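Long-range contact in extracellular ligand-binding receptor (Verminephrobacter eiseniae, PDB 4M88), which probably binds an amino acid or related small solute outside the cell membrane and delivers it to an ABC transporter for uptake: residues R296-K306 with T318-I327. Numbering follows the deposited sequence.
Sequences RTVGEALKHPK and TLSTMGEIDI
A301, on the last turn of helix 286-303, meets helix 312-321 and the turn after it: its CB sits 3.7 Å from L319 CD2 and 4.1 Å from the selenium of M322, a selenomethionine. T297 CG2 reaches the same L319 methyl, the two side chains crossing at about a right angle, while I327 CD1 lies against T297 OG1, whose hydrogen bond goes back to L293 O.

H304 brings the aromatic contact. M322 CB makes a CH-pi contact over one face of the imidazole, 3.8 Å from its centroid, and CD of the neighbouring P305 lies over the rim of the opposite face. The ring's rotation is fixed by K306 N, which donates to H304 ND1 nearly in the ring plane (3.0 Å, 166°). Beyond it, the extended K306 chain carries NZ to T321 O, a weak bond at 3.4 Å.

At the other end I327 CG2 packs on a face of the R296 guanidinium, 3.3 Å from NE. R296 CG is anti to the backbone N (chi1 -175°), and the extended chain beyond it lets NE bridge to E300 OE2 at 3.0 Å, using the carboxylate's anti lone pair; NH1 pairs with E269. Cut back to alanine, the side chain would probably leave I327 CG2 without its flat partner and E300 and E269 without this positive charge.

Helix 286-303 thus packs against helix 312-321 and the antiparallel beta-hairpin 325-327/330-332, on the periplasmic-binding-protein lobe built round the five-stranded parallel sheet, whose strand 74-76 V298 touches.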
loop_
_atom_site.group_PDB
_atom_site.type_symbol
_atom_site.label_atom_id
_atom_site.label_comp_id
_atom_site.label_asym_id
_atom_site.label_seq_id
_atom_site.Cartn_x
_atom_site.Cartn_y
_atom_site.Cartn_z
ATOM N N ARG A 296 10.129 1.270 10.274
ATOM C CA ARG A 296 10.502 2.358 11.163
ATOM C C ARG A 296 9.460 2.618 12.259
ATOM O O ARG A 296 9.798 3.035 13.363
ATOM C CB ARG A 296 10.773 3.639 10.381
ATOM C CG ARG A 296 11.272 4.757 11.271
ATOM C CD ARG A 296 11.983 5.837 10.479
ATOM N NE ARG A 296 12.307 6.967 11.338
ATOM C CZ ARG A 296 12.833 8.103 10.899
ATOM N NH1 ARG A 296 13.102 8.243 9.604
ATOM N NH2 ARG A 296 13.079 9.091 11.755
ATOM N N THR A 297 8.193 2.363 11.954
ATOM C CA THR A 297 7.132 2.466 12.962
ATOM C C THR A 297 7.411 1.526 14.130
ATOM O O THR A 297 7.292 1.917 15.298
ATOM C CB THR A 297 5.789 2.103 12.337
ATOM O OG1 THR A 297 5.468 3.102 11.371
ATOM C CG2 THR A 297 4.689 2.043 13.386
ATOM N N VAL A 298 7.796 0.296 13.814
ATOM C CA VAL A 298 8.172 -0.649 14.853
ATOM C C VAL A 298 9.374 -0.139 15.641
ATOM O O VAL A 298 9.374 -0.181 16.870
ATOM C CB VAL A 298 8.472 -2.034 14.279
ATOM C CG1 VAL A 298 9.068 -2.921 15.354
ATOM C CG2 VAL A 298 7.200 -2.660 13.716
ATOM N N GLY A 299 10.380 0.356 14.928
ATOM C CA GLY A 299 11.574 0.899 15.558
ATOM C C GLY A 299 11.266 2.063 16.476
ATOM O O GLY A 299 11.748 2.123 17.612
ATOM N N GLU A 300 10.463 3.009 15.999
ATOM C CA GLU A 300 10.146 4.171 16.825
ATOM C C GLU A 300 9.321 3.792 18.054
ATOM O O GLU A 300 9.504 4.363 19.129
ATOM C CB GLU A 300 9.457 5.277 16.016
ATOM C CG GLU A 300 10.284 5.825 14.839
ATOM C CD GLU A 300 11.561 6.555 15.253
ATOM O OE1 GLU A 300 11.719 6.899 16.448
ATOM O OE2 GLU A 300 12.413 6.800 14.365
ATOM N N ALA A 301 8.420 2.824 17.914
ATOM C CA ALA A 301 7.667 2.366 19.077
ATOM C C ALA A 301 8.600 1.713 20.094
ATOM O O ALA A 301 8.485 1.955 21.290
ATOM C CB ALA A 301 6.571 1.383 18.661
ATOM N N LEU A 302 9.504 0.857 19.626
ATOM C CA LEU A 302 10.386 0.159 20.563
ATOM C C LEU A 302 11.353 1.101 21.292
ATOM O O LEU A 302 11.776 0.807 22.409
ATOM C CB LEU A 302 11.149 -0.975 19.870
ATOM C CG LEU A 302 10.318 -2.156 19.357
ATOM C CD1 LEU A 302 11.228 -3.164 18.673
ATOM C CD2 LEU A 302 9.502 -2.837 20.471
ATOM N N LYS A 303 11.683 2.233 20.668
ATOM C CA LYS A 303 12.623 3.207 21.248
ATOM C C LYS A 303 11.902 4.262 22.074
ATOM O O LYS A 303 12.528 5.089 22.736
ATOM C CB LYS A 303 13.414 3.908 20.139
ATOM C CG LYS A 303 14.411 3.000 19.451
ATOM C CD LYS A 303 14.846 3.558 18.107
ATOM C CE LYS A 303 15.959 4.564 18.263
ATOM N NZ LYS A 303 16.753 4.639 17.000
ATOM N N HIS A 304 10.579 4.245 22.016
ATOM C CA HIS A 304 9.783 5.288 22.654
ATOM C C HIS A 304 9.970 5.250 24.170
ATOM O O HIS A 304 10.038 4.173 24.754
ATOM C CB HIS A 304 8.310 5.106 22.286
ATOM C CG HIS A 304 7.456 6.284 22.619
ATOM N ND1 HIS A 304 7.020 6.549 23.898
ATOM C CD2 HIS A 304 6.960 7.273 21.836
ATOM C CE1 HIS A 304 6.290 7.652 23.892
ATOM N NE2 HIS A 304 6.240 8.110 22.654
ATOM N N PRO A 305 10.063 6.429 24.811
ATOM C CA PRO A 305 10.294 6.507 26.260
ATOM C C PRO A 305 9.287 5.694 27.067
ATOM O O PRO A 305 9.636 5.203 28.139
ATOM C CB PRO A 305 10.118 7.999 26.561
ATOM C CG PRO A 305 10.485 8.678 25.298
ATOM C CD PRO A 305 10.027 7.765 24.185
ATOM N N LYS A 306 8.068 5.547 26.558
ATOM C CA LYS A 306 7.027 4.790 27.260
ATOM C C LYS A 306 7.262 3.282 27.241
ATOM O O LYS A 306 6.848 2.566 28.160
ATOM C CB LYS A 306 5.646 5.103 26.675
ATOM C CG LYS A 306 5.138 6.476 27.069
ATOM C CD LYS A 306 3.933 6.904 26.249
ATOM C CE LYS A 306 3.571 8.357 26.561
ATOM N NZ LYS A 306 2.394 8.845 25.785
ATOM N N THR A 318 2.672 -0.219 23.381
ATOM C CA THR A 318 3.257 1.082 23.060
ATOM C C THR A 318 2.598 1.745 21.846
ATOM O O THR A 318 2.258 2.920 21.903
ATOM C CB THR A 318 4.770 0.969 22.848
ATOM O OG1 THR A 318 5.377 0.532 24.075
ATOM C CG2 THR A 318 5.345 2.311 22.447
ATOM N N LEU A 319 2.427 0.980 20.753
ATOM C CA LEU A 319 1.739 1.495 19.569
ATOM C C LEU A 319 0.412 2.158 19.946
ATOM O O LEU A 319 0.103 3.261 19.494
ATOM C CB LEU A 319 1.483 0.369 18.563
ATOM C CG LEU A 319 2.723 -0.187 17.848
ATOM C CD1 LEU A 319 2.364 -1.427 17.054
ATOM C CD2 LEU A 319 3.332 0.862 16.939
ATOM N N SER A 320 -0.355 1.522 20.825
ATOM C CA SER A 320 -1.694 1.985 21.154
ATOM C C SER A 320 -1.746 3.108 22.178
ATOM O O SER A 320 -2.793 3.720 22.350
ATOM C CB SER A 320 -2.559 0.819 21.643
ATOM O OG SER A 320 -2.742 -0.135 20.616
ATOM N N THR A 321 -0.636 3.377 22.867
ATOM C CA THR A 321 -0.662 4.353 23.951
ATOM C C THR A 321 0.352 5.490 23.826
ATOM O O THR A 321 0.355 6.397 24.655
ATOM C CB THR A 321 -0.495 3.678 25.347
ATOM O OG1 THR A 321 0.793 3.052 25.442
ATOM C CG2 THR A 321 -1.571 2.634 25.572
HETATM N N MSE A 322 1.202 5.451 22.803
HETATM C CA MSE A 322 2.236 6.482 22.653
HETATM C C MSE A 322 1.687 7.793 22.099
HETATM O O MSE A 322 2.381 8.809 22.098
HETATM C CB MSE A 322 3.384 5.989 21.765
HETATM C CG MSE A 322 2.994 5.712 20.326
HETATM SE SE MSE A 322 4.417 4.789 19.305
HETATM C CE MSE A 322 3.435 4.664 17.622
ATOM N N GLY A 323 0.450 7.766 21.618
ATOM C CA GLY A 323 -0.153 8.957 21.044
ATOM C C GLY A 323 0.434 9.256 19.678
ATOM O O GLY A 323 0.994 8.371 19.018
ATOM N N GLU A 324 0.315 10.507 19.249
ATOM C CA GLU A 324 0.823 10.898 17.938
ATOM C C GLU A 324 2.343 10.944 17.912
ATOM O O GLU A 324 2.970 11.593 18.751
ATOM C CB GLU A 324 0.297 12.277 17.538
ATOM C CG GLU A 324 -1.045 12.267 16.838
ATOM C CD GLU A 324 -1.257 13.482 15.956
ATOM O OE1 GLU A 324 -0.260 14.006 15.414
ATOM O OE2 GLU A 324 -2.425 13.901 15.809
ATOM N N ILE A 325 2.937 10.275 16.933
ATOM C CA ILE A 325 4.363 10.408 16.728
ATOM C C ILE A 325 4.615 11.073 15.385
ATOM O O ILE A 325 3.808 10.973 14.452
ATOM C CB ILE A 325 5.086 9.059 16.811
ATOM C CG1 ILE A 325 4.574 8.113 15.732
ATOM C CG2 ILE A 325 4.928 8.445 18.214
ATOM C CD1 ILE A 325 5.456 6.898 15.549
ATOM N N ASP A 326 5.729 11.783 15.308
ATOM C CA ASP A 326 6.126 12.450 14.084
ATOM C C ASP A 326 7.395 11.767 13.567
ATOM O O ASP A 326 8.478 11.944 14.142
ATOM C CB ASP A 326 6.383 13.933 14.382
ATOM C CG ASP A 326 6.768 14.720 13.147
ATOM O OD1 ASP A 326 6.651 14.165 12.037
ATOM O OD2 ASP A 326 7.175 15.895 13.287
ATOM N N ILE A 327 7.259 10.984 12.499
ATOM C CA ILE A 327 8.411 10.341 11.873
ATOM C C ILE A 327 8.923 11.207 10.727
ATOM O O ILE A 327 8.486 11.052 9.590
ATOM C CB ILE A 327 8.054 8.939 11.332
ATOM C CG1 ILE A 327 7.409 8.090 12.427
ATOM C CG2 ILE A 327 9.299 8.231 10.793
ATOM C CD1 ILE A 327 6.906 6.732 11.915
#